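Long-range contacts in intimin (PDB 6TQD), which probably mediates attachment of pathogenic Escherichia coli to host cells, its extracellular chain of Ig-like domains likely serving as an extended stalk for the adhesive tip: residues G111-T116 with T133-K138; R19-I24 with Q63-A68; G182-S187 with V202-Q207; V148-V153 with A172-K177; I37-S42 with Y77-R82. One frame throughout, in Å; residues are numbered along the deposited sequence.

Contact 1: residues G111-T116 with T133-K138; sequences GVTDFT and TATVKK
Phe-115 brings CD1 of its ring to 3.6 Å from CB of Ala-134, the small methyl leaving room for a broad aromatic neighbour. With CG anti to the backbone N (chi1 -170°), the ring leans across toward the partner strand. On the same face, Val-112 adds a second bump, its CG2 lying 4.1 Å from CG2 of Val-136, and Ala-134 is the dip between the larger groups. Phe-115 also meets Val-186 and Ala-188 of the facing sheet, so this is the core side of the Ig-like sandwich.

The two strands are antiparallel, but their register slips by one at a beta bulge: Thr-113 and Asp-114 both stand opposite Thr-135, whose O accepts from Thr-113 N (2.8 Å) while its N donates to Asp-114 O (3.0 Å). The bulge pushes the Thr-113 side chain toward the partner. There the extended chain of Lys-137 crosses it at about a right angle, CB resting 3.8 Å from Thr-113 CG2 and CE 3.6 Å from Thr-113 OG1. Gly-111 and Lys-137 are joined by two backbone bonds.

Thr-113 OG1 donates to Asp-114 OD2 at 2.9 Å, meeting it from above the carboxylate plane. Lys-137 NZ stays 4.3 Å from Asp-114 OD2, beyond a salt bridge. The chemistry is thus divided between the faces: apolar packing toward the core, and on the other a threonine hydroxyl that bonds the aspartate, with the lysine charge probably adding a milder attraction.

Contact 2: residues R19-I24 with Q63-A68; sequences RSTQKI and QAILPA
Leu-66 and Gln-22 meet on the inner side of this strand pair, Leu-66 CD1 packing 3.7 Å from CG of Gln-22. The glutamine is bent at chi2 (-70°), which turns its amide back along its own segment, where NE2 gives Ser-20 OG a nearly straight bond of 2.9 Å lying in the amide plane. A long polar residue can therefore offer its methylene to the leucine and still give one N-H to Ser-20, whose OG is also bonded to Thr-17 O. Beside them Ile-24 reaches across with CD1, 3.7 Å from the carbonyl carbon of Gln-63 and 4.3 Å from CB of Ala-64.

Backbone bonds hold this part together: Gln-22 and Ala-64 form a hydrogen-bonded antiparallel pair, and Leu-66 N continues it by donating to Ser-20 O. Past the strands the grip weakens, for Arg-19 N reaches Pro-67 O at 3.3 Å from above the carbonyl plane and makes only a weak second bond to Leu-66 O. In one of its two conformers, exposed Arg-19 lays a guanidinium face over Ala-68, NH2 3.4 Å from CB.

The other face is nearer solvent, with one tight spot where Thr-21 OG1 lies 3.2 Å from Ile-65 CD1. The Thr-21 and Gln-63 side chains cross at a slant, Thr-21 CG2 3.5 Å from Gln-63 OE1. That amide is steadied by Gln-52, which accepts from NE2.

Leu-66 and Ala-64 also touch Ile-98 of strand 90-101 in the facing sheet. Two four-stranded sheets with such a core between them form a beta sandwich, consistent with a bacterial Ig-like domain.

Contact 3: residues G182-S187 with V202-Q207; sequences GQVVVS and VIFVDQ
Residues 182-187 and 202-205 run antiparallel, their axes 4.6 Å apart at closest and their directions 144° apart, with Gly-182 facing Phe-204 and Val-184 facing Val-202 as hydrogen-bonded pairs. Each pair has two bonds, the shorter ones being Phe-204 N to Gly-182 O and Val-184 N to Val-202 O, both 2.9 Å. Between them Gln-183 and Ile-203 make the non-hydrogen-bonded pair. Gly-182 has a positive phi of 147° with an extended psi, a backbone shape in which a side chain would run into the preceding carbonyl, so glycine suits this strand end.

On the face of Val-184 the contact is apolar. Val-184 CG2, beside its own backbone N, comes in at the rim of the Phe-204 ring, near its plane and 3.7 Å from CD2, and the two side chains run obliquely past each other. Val-202 adds CG2, 4.2 Å from CB of Val-184. These strands form a beta hairpin of the bacterial Ig-like domain, and this face looks into the sandwich core, where Val-202 and Phe-204 both touch Ile-130 of strand 130-138. Beta-branched valines favour extended backbone, and the phenylalanine ring gives the face a broad apolar surface.

The opposite face is exposed. There Ile-203 places CG1 3.8 Å from Gly-182 O, while Gln-183 lays its first methylene near the other strand, CB 3.7 Å from Val-202 O, and its extended chain carries the amide outward.

Contact 4: residues V148-V153 with A172-K177; sequences VSFNIV and ATVTLK
Phe-150 and Val-174 meet because of their first torsions: Phe-150 holds CG anti to its carbonyl carbon (chi1 -56°), while Val-174 tucks CG1 between the backbone N and the carbonyl carbon (chi1 66°), lifting that methyl over the ring. CG1 of Val-174 then stands 3.7 Å from the centroid of the Phe-150 ring, only 8° off the ring normal, a CH-pi contact over the face. The side chains slide past each other in opposite directions, and CB of Val-174 also reaches CD1 of Phe-150 at 3.7 Å. Behind the ring, Val-148 O lies over the opposite face toward the rim, so the aromatic group is sandwiched.

Smaller contacts flank this centre. Val-148 CG2 meets Ala-172 CB at 4.0 Å, where a methyl suits the narrower gap between the strands. At the other end they lie farther apart, and two longer side chains span the distance, CD1 of Ile-152 touching CD1 of Leu-176 at 3.8 Å.

This is packing between the two sheets of the Ig-like sandwich: strand 147-154, paired with 182-189 and 163-165, faces strand 171-177, paired with 130-138 and 158-159, and Leu-159 of strand 158-159 touches Phe-150, Ile-152, Val-174 and Leu-176.

Contact 5: residues I37-S42 with Y77-R82; sequences IVWDDS and YKVTAR
Trp-39 lies over Ala-81, with the six-membered ring of the indole above the methyl, at the edge of a four-stranded sheet in a beta sandwich consistent with the bacterial Ig-like fold. Ala-81 CB is 3.5 Å from the ring centroid and 10° off its normal, a CH-pi contact over one face. Trp-39 CG is anti to the carbonyl carbon (chi1 -69°), and the flat ring swings back over the neighbouring strand. A residue as small as alanine suits a place where a ring lies this close. Val-79 meets the same ring obliquely, CG2 4.0 Å from CZ3 of Trp-39, and Ile-37 meets the methyl from beside the ring, CG2 3.9 Å from CB of Ala-81. Tyr-62 and Ile-51 also touch the indole, which places it between the sheets.

The backbones are antiparallel, with Val-38 opposite Arg-82 and Asp-40 opposite Thr-80 as hydrogen-bonded pairs. On their more exposed face Asp-40, Thr-80 and Arg-82 are suitably polar, Val-38 the apolar exception. Thr-80 OG1 approaches CB of Asp-40 at 3.4 Å, and Arg-82 leads away to a weak hydrogen bond from NH1 to Ser-91 O.

After Asp-40 the strand ends. Buried Asp-41 turns its carboxylate to Arg-45 in a salt bridge. Ser-42 N meets Asp-40 OD1 nearly along its C-O axis at 3.0 Å, making an Asx turn, and Ser-42 OG donates to the same oxygen on its syn lone pair.

Overall arrangement
From the N terminus, contact 2 joins residues 19-24 to 63-68, and contact 5 joins 37-42 to 77-82; their segments alternate, so the two loops cross. Each belongs to a different sheet of the first sandwich, and Ile-24 against Trp-39 and Pro-67 against Tyr-77 link them. The chain then enters a second sandwich, where contacts 1, 4 and 3 close in series without crossing. Contact 1 pairs strands in one sheet, contact 3 in the other, and contact 4 packs the two sheets together, with its own strands bonded to 130-138 and 182-189. Nothing in contacts 1 and 2 touches, their nearest atoms about 13 Å apart, in keeping with two domains set end to end.

Contact 1: residues G111-T116 with T133-K138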
# COMPACT_ATOMS: atom_id res chain seq x y z
N GLY A 111 1.64 0.61 -9.28
CA GLY A 111 1.10 -0.71 -9.53
C GLY A 111 -0.37 -0.81 -9.16
O GLY A 111 -0.90 -0.03 -8.38
N VAL A 112 -1.02 -1.81 -9.76
CA VAL A 112 -2.41 -2.13 -9.43
C VAL A 112 -2.45 -2.76 -8.04
O VAL A 112 -1.81 -3.79 -7.80
CB VAL A 112 -3.01 -3.08 -10.46
CG1 VAL A 112 -4.46 -3.43 -10.09
CG2 VAL A 112 -2.95 -2.48 -11.85
N THR A 113 -3.19 -2.15 -7.13
CA THR A 113 -3.31 -2.70 -5.78
C THR A 113 -4.59 -3.48 -5.56
O THR A 113 -4.64 -4.31 -4.64
CB THR A 113 -3.24 -1.58 -4.73
OG1 THR A 113 -4.28 -0.62 -4.98
CG2 THR A 113 -1.90 -0.88 -4.77
N ASP A 114 -5.62 -3.23 -6.35
CA ASP A 114 -6.91 -3.88 -6.18
C ASP A 114 -7.53 -4.02 -7.56
O ASP A 114 -7.39 -3.13 -8.40
CB ASP A 114 -7.84 -3.03 -5.31
CG ASP A 114 -7.28 -2.77 -3.93
OD1 ASP A 114 -7.45 -3.63 -3.04
OD2 ASP A 114 -6.66 -1.70 -3.74
N PHE A 115 -8.22 -5.14 -7.80
CA PHE A 115 -8.92 -5.35 -9.06
C PHE A 115 -10.15 -6.19 -8.73
O PHE A 115 -10.02 -7.39 -8.47
CB PHE A 115 -8.02 -6.03 -10.09
CG PHE A 115 -8.59 -6.06 -11.48
CD1 PHE A 115 -9.18 -4.93 -12.02
CD2 PHE A 115 -8.49 -7.20 -12.26
CE1 PHE A 115 -9.69 -4.95 -13.30
CE2 PHE A 115 -9.00 -7.22 -13.55
CZ PHE A 115 -9.60 -6.09 -14.07
N THR A 116 -11.31 -5.55 -8.72
CA THR A 116 -12.53 -6.15 -8.22
C THR A 116 -13.66 -5.97 -9.22
O THR A 116 -13.66 -5.03 -10.03
CB THR A 116 -12.95 -5.52 -6.89
OG1 THR A 116 -13.15 -4.11 -7.05
CG2 THR A 116 -11.88 -5.74 -5.83
N THR A 133 -13.05 -2.81 -11.69
CA THR A 133 -12.38 -1.57 -11.33
C THR A 133 -11.00 -1.93 -10.83
O THR A 133 -10.86 -2.71 -9.89
CB THR A 133 -13.15 -0.82 -10.24
OG1 THR A 133 -14.48 -0.52 -10.69
CG2 THR A 133 -12.44 0.48 -9.88
N ALA A 134 -9.98 -1.35 -11.45
CA ALA A 134 -8.61 -1.46 -11.00
C ALA A 134 -8.21 -0.15 -10.33
O ALA A 134 -8.52 0.93 -10.84
CB ALA A 134 -7.67 -1.69 -12.18
N THR A 135 -7.56 -0.27 -9.18
CA THR A 135 -7.00 0.87 -8.47
C THR A 135 -5.49 0.81 -8.56
O THR A 135 -4.89 -0.24 -8.28
CB THR A 135 -7.45 0.86 -7.01
OG1 THR A 135 -8.88 0.84 -6.93
CG2 THR A 135 -6.95 2.13 -6.31
N VAL A 136 -4.87 1.92 -8.95
CA VAL A 136 -3.42 2.02 -9.09
C VAL A 136 -2.90 2.96 -8.02
O VAL A 136 -3.35 4.10 -7.91
CB VAL A 136 -3.03 2.54 -10.49
CG1 VAL A 136 -1.51 2.71 -10.59
CG2 VAL A 136 -3.53 1.60 -11.57
N LYS A 137 -1.92 2.49 -7.24
CA LYS A 137 -1.32 3.30 -6.20
C LYS A 137 0.20 3.14 -6.25
O LYS A 137 0.73 2.18 -6.81
CB LYS A 137 -1.79 2.89 -4.79
CG LYS A 137 -3.29 2.88 -4.61
CD LYS A 137 -3.66 2.48 -3.20
CE LYS A 137 -5.15 2.29 -3.02
NZ LYS A 137 -5.47 1.83 -1.64
N LYS A 138 0.89 4.10 -5.65
CA LYS A 138 2.31 4.00 -5.33
C LYS A 138 2.42 4.30 -3.85
O LYS A 138 2.06 5.40 -3.42
CB LYS A 138 3.13 5.01 -6.13
CG LYS A 138 4.61 5.06 -5.75
CD LYS A 138 5.32 6.15 -6.55
CE LYS A 138 6.77 6.33 -6.11
NZ LYS A 138 7.43 7.42 -6.89

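Contact 2: residues R19-I24 with Q63-A68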
# COMPACT_ATOMS: atom_id res chain seq x y z
N ARG A 19 4.67 -6.80 8.14
CA ARG A 19 5.45 -7.65 9.04
C ARG A 19 6.96 -7.52 8.84
O ARG A 19 7.73 -8.29 9.43
CB ARG A 19 5.03 -9.12 8.95
CG ARG A 19 3.57 -9.37 9.31
CD ARG A 19 3.25 -10.87 9.34
NE ARG A 19 1.84 -11.14 9.60
CZ ARG A 19 0.90 -11.24 8.66
NH1 ARG A 19 1.20 -11.08 7.38
NH2 ARG A 19 -0.36 -11.51 9.01
N SER A 20 7.42 -6.57 8.03
CA SER A 20 8.86 -6.37 7.87
C SER A 20 9.42 -5.47 8.97
O SER A 20 8.70 -4.76 9.68
CB SER A 20 9.18 -5.77 6.49
OG SER A 20 8.73 -4.44 6.36
N THR A 21 10.74 -5.52 9.11
CA THR A 21 11.49 -4.64 9.99
C THR A 21 12.16 -3.56 9.15
O THR A 21 12.87 -3.87 8.19
CB THR A 21 12.56 -5.44 10.75
OG1 THR A 21 11.93 -6.43 11.57
CG2 THR A 21 13.38 -4.52 11.64
N GLN A 22 11.93 -2.30 9.51
CA GLN A 22 12.38 -1.16 8.73
C GLN A 22 13.22 -0.25 9.61
O GLN A 22 12.72 0.29 10.61
CB GLN A 22 11.18 -0.39 8.18
CG GLN A 22 10.33 -1.21 7.23
CD GLN A 22 11.03 -1.47 5.91
OE1 GLN A 22 11.89 -0.70 5.49
NE2 GLN A 22 10.66 -2.56 5.25
N LYS A 23 14.48 -0.05 9.23
CA LYS A 23 15.35 0.86 9.96
C LYS A 23 14.86 2.29 9.77
O LYS A 23 14.43 2.68 8.69
CB LYS A 23 16.78 0.74 9.44
CG LYS A 23 17.79 1.62 10.14
CD LYS A 23 19.13 1.61 9.41
CE LYS A 23 20.10 2.64 9.99
NZ LYS A 23 19.64 4.05 9.76
N ILE A 24 14.95 3.08 10.84
CA ILE A 24 14.56 4.48 10.87
C ILE A 24 15.81 5.33 10.90
O ILE A 24 16.70 5.11 11.73
CB ILE A 24 13.70 4.76 12.11
CG1 ILE A 24 12.40 3.94 12.08
CG2 ILE A 24 13.41 6.24 12.20
CD1 ILE A 24 11.72 3.80 13.42
N GLN A 63 14.01 1.01 14.92
CA GLN A 63 13.41 0.34 13.77
C GLN A 63 11.92 0.17 14.03
O GLN A 63 11.47 0.12 15.17
CB GLN A 63 14.04 -1.04 13.54
CG GLN A 63 13.84 -2.01 14.68
CD GLN A 63 14.81 -3.19 14.63
OE1 GLN A 63 15.76 -3.19 13.84
NE2 GLN A 63 14.56 -4.19 15.45
N ALA A 64 11.17 0.08 12.95
CA ALA A 64 9.74 -0.15 13.02
C ALA A 64 9.46 -1.59 12.60
O ALA A 64 10.00 -2.05 11.59
CB ALA A 64 8.99 0.81 12.10
N ILE A 65 8.66 -2.28 13.40
CA ILE A 65 8.09 -3.57 13.04
C ILE A 65 6.70 -3.28 12.50
O ILE A 65 5.82 -2.80 13.22
CB ILE A 65 8.02 -4.52 14.25
CG1 ILE A 65 9.38 -4.59 14.96
CG2 ILE A 65 7.54 -5.90 13.80
CD1 ILE A 65 10.55 -4.88 14.05
N LEU A 66 6.49 -3.55 11.21
CA LEU A 66 5.25 -3.17 10.56
C LEU A 66 4.15 -4.18 10.86
O LEU A 66 4.42 -5.39 10.93
CB LEU A 66 5.47 -3.06 9.06
CG LEU A 66 5.96 -1.69 8.57
CD1 LEU A 66 7.21 -1.25 9.31
CD2 LEU A 66 6.20 -1.67 7.07
N PRO A 67 2.92 -3.73 11.07
CA PRO A 67 1.82 -4.68 11.31
C PRO A 67 1.45 -5.43 10.04
O PRO A 67 1.96 -5.17 8.94
CB PRO A 67 0.67 -3.78 11.77
CG PRO A 67 0.95 -2.47 11.17
CD PRO A 67 2.46 -2.33 11.14
N ALA A 68 0.54 -6.39 10.20
CA ALA A 68 -0.07 -7.04 9.06
C ALA A 68 -0.91 -6.06 8.26
O ALA A 68 -1.46 -5.09 8.80
CB ALA A 68 -0.95 -8.21 9.51

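Contact 3: residues G182-S187 with V202-Q207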
# COMPACT_ATOMS: atom_id res chain seq x y z
N GLY A 182 -19.52 -20.70 -17.25
CA GLY A 182 -18.22 -21.08 -16.74
C GLY A 182 -17.57 -19.95 -15.97
O GLY A 182 -18.10 -18.84 -15.87
N GLN A 183 -16.40 -20.25 -15.42
CA GLN A 183 -15.64 -19.29 -14.64
C GLN A 183 -14.68 -18.51 -15.53
O GLN A 183 -14.15 -19.03 -16.51
CB GLN A 183 -14.83 -20.02 -13.57
CG GLN A 183 -15.65 -20.55 -12.41
CD GLN A 183 -14.79 -21.11 -11.29
OE1 GLN A 183 -13.56 -21.00 -11.31
NE2 GLN A 183 -15.43 -21.73 -10.30
N VAL A 184 -14.47 -17.24 -15.18
CA VAL A 184 -13.58 -16.36 -15.93
C VAL A 184 -12.70 -15.60 -14.94
O VAL A 184 -13.20 -15.09 -13.93
CB VAL A 184 -14.37 -15.36 -16.79
CG1 VAL A 184 -13.43 -14.54 -17.66
CG2 VAL A 184 -15.41 -16.08 -17.65
N VAL A 185 -11.40 -15.52 -15.22
CA VAL A 185 -10.46 -14.72 -14.45
C VAL A 185 -9.93 -13.63 -15.36
O VAL A 185 -9.42 -13.92 -16.45
CB VAL A 185 -9.31 -15.57 -13.88
CG1 VAL A 185 -8.28 -14.68 -13.20
CG2 VAL A 185 -9.83 -16.61 -12.90
N VAL A 186 -10.04 -12.38 -14.91
CA VAL A 186 -9.51 -11.23 -15.62
C VAL A 186 -8.38 -10.64 -14.80
O VAL A 186 -8.40 -10.71 -13.56
CB VAL A 186 -10.61 -10.16 -15.84
CG1 VAL A 186 -10.07 -9.01 -16.65
CG2 VAL A 186 -11.83 -10.78 -16.51
N SER A 187 -7.38 -10.07 -15.48
CA SER A 187 -6.23 -9.46 -14.81
C SER A 187 -6.05 -8.02 -15.26
O SER A 187 -6.52 -7.60 -16.33
CB SER A 187 -4.95 -10.24 -15.13
OG SER A 187 -4.57 -10.02 -16.48
N VAL A 202 -15.10 -14.97 -11.53
CA VAL A 202 -16.54 -14.78 -11.60
C VAL A 202 -17.09 -15.95 -12.41
O VAL A 202 -16.36 -16.66 -13.09
CB VAL A 202 -16.93 -13.44 -12.24
CG1 VAL A 202 -16.36 -12.28 -11.43
CG2 VAL A 202 -16.44 -13.37 -13.68
N ILE A 203 -18.40 -16.15 -12.32
CA ILE A 203 -19.05 -17.27 -12.99
C ILE A 203 -20.21 -16.74 -13.81
O ILE A 203 -21.05 -15.98 -13.30
CB ILE A 203 -19.51 -18.34 -11.98
CG1 ILE A 203 -20.04 -19.56 -12.73
CG2 ILE A 203 -20.57 -17.78 -11.04
CD1 ILE A 203 -20.12 -20.81 -11.87
N PHE A 204 -20.29 -17.17 -15.07
CA PHE A 204 -21.45 -16.89 -15.91
C PHE A 204 -22.36 -18.11 -15.87
O PHE A 204 -21.90 -19.25 -16.01
CB PHE A 204 -21.01 -16.58 -17.34
CG PHE A 204 -20.36 -15.22 -17.49
CD1 PHE A 204 -21.12 -14.09 -17.73
CD2 PHE A 204 -18.98 -15.08 -17.37
CE1 PHE A 204 -20.53 -12.85 -17.87
CE2 PHE A 204 -18.39 -13.84 -17.51
CZ PHE A 204 -19.16 -12.72 -17.75
N VAL A 205 -23.67 -17.87 -15.68
CA VAL A 205 -24.63 -18.91 -15.36
C VAL A 205 -25.73 -18.96 -16.41
O VAL A 205 -26.22 -17.92 -16.87
CB VAL A 205 -25.24 -18.68 -13.96
CG1 VAL A 205 -26.11 -19.86 -13.54
CG2 VAL A 205 -24.15 -18.44 -12.92
N ASP A 206 -26.12 -20.17 -16.80
CA ASP A 206 -27.26 -20.33 -17.68
C ASP A 206 -28.55 -20.31 -16.87
O ASP A 206 -28.61 -20.78 -15.73
CB ASP A 206 -27.19 -21.66 -18.43
CG ASP A 206 -26.23 -21.63 -19.60
OD1 ASP A 206 -26.01 -20.53 -20.16
OD2 ASP A 206 -25.71 -22.70 -19.97
N GLN A 207 -29.60 -19.76 -17.47
CA GLN A 207 -30.89 -19.64 -16.81
C GLN A 207 -31.95 -19.13 -17.77
O GLN A 207 -31.64 -18.66 -18.86
CB GLN A 207 -30.78 -18.71 -15.60
CG GLN A 207 -30.25 -17.32 -15.93
CD GLN A 207 -29.97 -16.49 -14.70
OE1 GLN A 207 -28.88 -16.56 -14.12
NE2 GLN A 207 -30.96 -15.71 -14.27
OXT GLN A 207 -33.15 -19.18 -17.48

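Contact 4: residues V148-V153 with A172-K177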
# COMPACT_ATOMS: atom_id res chain seq x y z
N VAL A 148 -3.75 1.18 -17.70
CA VAL A 148 -3.93 -0.15 -17.12
C VAL A 148 -4.32 -1.09 -18.24
O VAL A 148 -5.25 -0.80 -19.00
CB VAL A 148 -5.01 -0.14 -16.03
CG1 VAL A 148 -5.19 -1.51 -15.47
CG2 VAL A 148 -4.65 0.85 -14.92
N SER A 149 -3.63 -2.23 -18.34
CA SER A 149 -3.88 -3.23 -19.36
C SER A 149 -4.72 -4.35 -18.77
O SER A 149 -4.42 -4.85 -17.68
CB SER A 149 -2.56 -3.82 -19.86
OG SER A 149 -1.83 -2.86 -20.60
N PHE A 150 -5.77 -4.75 -19.50
CA PHE A 150 -6.70 -5.79 -19.06
C PHE A 150 -6.61 -7.01 -19.97
O PHE A 150 -6.49 -6.88 -21.19
CB PHE A 150 -8.15 -5.29 -19.07
CG PHE A 150 -8.37 -4.05 -18.26
CD1 PHE A 150 -8.71 -2.86 -18.88
CD2 PHE A 150 -8.26 -4.07 -16.88
CE1 PHE A 150 -8.92 -1.72 -18.15
CE2 PHE A 150 -8.46 -2.93 -16.14
CZ PHE A 150 -8.80 -1.75 -16.78
N ASN A 151 -6.67 -8.19 -19.37
CA ASN A 151 -6.54 -9.43 -20.13
C ASN A 151 -7.32 -10.54 -19.46
O ASN A 151 -7.38 -10.62 -18.23
CB ASN A 151 -5.07 -9.84 -20.25
CG ASN A 151 -4.27 -8.91 -21.13
OD1 ASN A 151 -3.55 -8.03 -20.64
ND2 ASN A 151 -4.39 -9.09 -22.44
N ILE A 152 -7.93 -11.41 -20.27
CA ILE A 152 -8.62 -12.59 -19.77
C ILE A 152 -7.58 -13.70 -19.59
O ILE A 152 -6.96 -14.14 -20.55
CB ILE A 152 -9.76 -13.03 -20.70
CG1 ILE A 152 -10.84 -11.94 -20.72
CG2 ILE A 152 -10.35 -14.35 -20.22
CD1 ILE A 152 -11.93 -12.14 -21.76
N VAL A 153 -7.38 -14.12 -18.34
CA VAL A 153 -6.39 -15.14 -18.02
C VAL A 153 -6.91 -16.53 -18.33
O VAL A 153 -6.17 -17.39 -18.83
CB VAL A 153 -5.98 -15.01 -16.54
CG1 VAL A 153 -5.00 -16.11 -16.17
CG2 VAL A 153 -5.41 -13.64 -16.25
N ALA A 172 -9.48 2.74 -12.96
CA ALA A 172 -9.77 2.45 -14.37
C ALA A 172 -10.72 1.27 -14.43
O ALA A 172 -10.62 0.35 -13.62
CB ALA A 172 -8.47 2.11 -15.11
N THR A 173 -11.65 1.29 -15.39
CA THR A 173 -12.70 0.28 -15.44
C THR A 173 -12.76 -0.40 -16.81
O THR A 173 -12.28 0.13 -17.82
CB THR A 173 -14.09 0.86 -15.09
OG1 THR A 173 -14.46 1.87 -16.05
CG2 THR A 173 -14.11 1.45 -13.70
N VAL A 174 -13.37 -1.58 -16.81
CA VAL A 174 -13.60 -2.35 -18.04
C VAL A 174 -14.79 -3.26 -17.76
O VAL A 174 -15.08 -3.58 -16.61
CB VAL A 174 -12.34 -3.16 -18.42
CG1 VAL A 174 -12.05 -4.23 -17.38
CG2 VAL A 174 -12.49 -3.77 -19.81
N THR A 175 -15.49 -3.70 -18.82
CA THR A 175 -16.62 -4.61 -18.66
C THR A 175 -16.32 -5.95 -19.32
O THR A 175 -15.48 -6.05 -20.22
CB THR A 175 -17.93 -4.05 -19.21
OG1 THR A 175 -17.93 -4.10 -20.65
CG2 THR A 175 -18.15 -2.60 -18.75
N LEU A 176 -16.99 -6.98 -18.83
CA LEU A 176 -16.83 -8.36 -19.26
C LEU A 176 -18.20 -8.96 -19.52
O LEU A 176 -19.11 -8.80 -18.70
CB LEU A 176 -16.12 -9.16 -18.16
CG LEU A 176 -15.77 -10.60 -18.51
CD1 LEU A 176 -14.55 -10.62 -19.42
CD2 LEU A 176 -15.55 -11.42 -17.25
N LYS A 177 -18.35 -9.66 -20.64
CA LYS A 177 -19.59 -10.36 -21.00
C LYS A 177 -19.22 -11.73 -21.55
O LYS A 177 -18.10 -11.94 -22.02
CB LYS A 177 -20.38 -9.59 -22.07
CG LYS A 177 -20.77 -8.17 -21.67
CD LYS A 177 -21.35 -7.40 -22.84
CE LYS A 177 -21.68 -5.97 -22.45
NZ LYS A 177 -22.24 -5.19 -23.59

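Contact 5: residues I37-S42 with Y77-R82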
# COMPACT_ATOMS: atom_id res chain seq x y z
N ILE A 37 15.80 9.08 22.61
CA ILE A 37 14.64 9.37 21.78
C ILE A 37 13.43 8.73 22.45
O ILE A 37 13.50 7.56 22.86
CB ILE A 37 14.80 8.78 20.36
CG1 ILE A 37 16.14 9.14 19.73
CG2 ILE A 37 13.65 9.22 19.49
CD1 ILE A 37 16.35 10.62 19.47
N VAL A 38 12.33 9.47 22.53
CA VAL A 38 11.08 8.99 23.12
C VAL A 38 9.99 8.99 22.05
O VAL A 38 9.76 10.01 21.39
CB VAL A 38 10.67 9.85 24.33
CG1 VAL A 38 9.31 9.45 24.83
CG2 VAL A 38 11.70 9.74 25.45
N TRP A 39 9.32 7.85 21.90
CA TRP A 39 8.38 7.63 20.80
C TRP A 39 6.94 7.49 21.29
O TRP A 39 6.69 6.89 22.34
CB TRP A 39 8.70 6.33 20.05
CG TRP A 39 9.95 6.34 19.28
CD1 TRP A 39 11.18 5.98 19.74
CD2 TRP A 39 10.11 6.72 17.92
NE1 TRP A 39 12.11 6.11 18.74
CE2 TRP A 39 11.49 6.56 17.60
CE3 TRP A 39 9.24 7.16 16.92
CZ2 TRP A 39 12.00 6.83 16.35
CZ3 TRP A 39 9.76 7.44 15.65
CH2 TRP A 39 11.12 7.28 15.39
N ASP A 40 6.02 8.02 20.51
CA ASP A 40 4.59 7.67 20.57
C ASP A 40 4.30 6.85 19.32
O ASP A 40 4.21 7.40 18.22
CB ASP A 40 3.70 8.90 20.64
CG ASP A 40 2.20 8.56 20.56
OD1 ASP A 40 1.85 7.39 20.31
OD2 ASP A 40 1.37 9.47 20.75
N ASP A 41 4.26 5.53 19.47
CA ASP A 41 3.96 4.62 18.37
C ASP A 41 2.58 3.98 18.53
O ASP A 41 2.33 2.89 18.00
CB ASP A 41 5.05 3.57 18.21
CG ASP A 41 5.17 2.66 19.40
OD1 ASP A 41 4.40 2.83 20.38
OD2 ASP A 41 6.06 1.76 19.39
N SER A 42 1.67 4.64 19.25
CA SER A 42 0.38 4.03 19.55
C SER A 42 -0.40 3.68 18.29
O SER A 42 -1.18 2.72 18.29
CB SER A 42 -0.44 4.97 20.44
OG SER A 42 -0.68 6.19 19.78
N TYR A 77 0.26 4.82 9.21
CA TYR A 77 0.43 4.96 10.65
C TYR A 77 1.33 6.16 10.92
O TYR A 77 2.45 6.20 10.41
CB TYR A 77 1.03 3.69 11.26
CG TYR A 77 0.19 2.48 10.95
CD1 TYR A 77 -0.89 2.15 11.74
CD2 TYR A 77 0.46 1.71 9.84
CE1 TYR A 77 -1.68 1.06 11.45
CE2 TYR A 77 -0.33 0.60 9.54
CZ TYR A 77 -1.38 0.29 10.35
OH TYR A 77 -2.18 -0.79 10.05
N LYS A 78 0.83 7.11 11.70
CA LYS A 78 1.57 8.32 12.03
C LYS A 78 2.10 8.16 13.44
O LYS A 78 1.32 7.92 14.38
CB LYS A 78 0.66 9.54 11.96
CG LYS A 78 0.01 9.78 10.60
CD LYS A 78 0.89 10.50 9.62
CE LYS A 78 0.15 10.76 8.31
NZ LYS A 78 1.02 11.39 7.28
N VAL A 79 3.43 8.25 13.60
CA VAL A 79 4.08 8.13 14.90
C VAL A 79 4.97 9.36 15.08
O VAL A 79 5.30 10.06 14.12
CB VAL A 79 4.91 6.84 15.03
CG1 VAL A 79 4.05 5.61 14.74
CG2 VAL A 79 6.09 6.88 14.07
N THR A 80 5.36 9.62 16.33
CA THR A 80 6.15 10.80 16.63
C THR A 80 7.35 10.44 17.49
O THR A 80 7.29 9.55 18.34
CB THR A 80 5.33 11.91 17.33
OG1 THR A 80 4.62 11.36 18.43
CG2 THR A 80 4.37 12.55 16.34
N ALA A 81 8.44 11.18 17.29
CA ALA A 81 9.65 11.01 18.06
C ALA A 81 10.11 12.35 18.59
O ALA A 81 10.07 13.35 17.88
CB ALA A 81 10.78 10.47 17.19
N ARG A 82 10.60 12.36 19.82
CA ARG A 82 11.15 13.54 20.45
C ARG A 82 12.51 13.16 21.01
O ARG A 82 12.64 12.18 21.74
CB ARG A 82 10.23 14.02 21.58
CG ARG A 82 10.63 15.35 22.20
CD ARG A 82 9.74 15.71 23.39
NE ARG A 82 8.35 16.03 23.06
CZ ARG A 82 7.92 17.23 22.64
NH1 ARG A 82 8.79 18.21 22.43
NH2 ARG A 82 6.63 17.45 22.45
O HOH W 1 1.32 6.89 17.02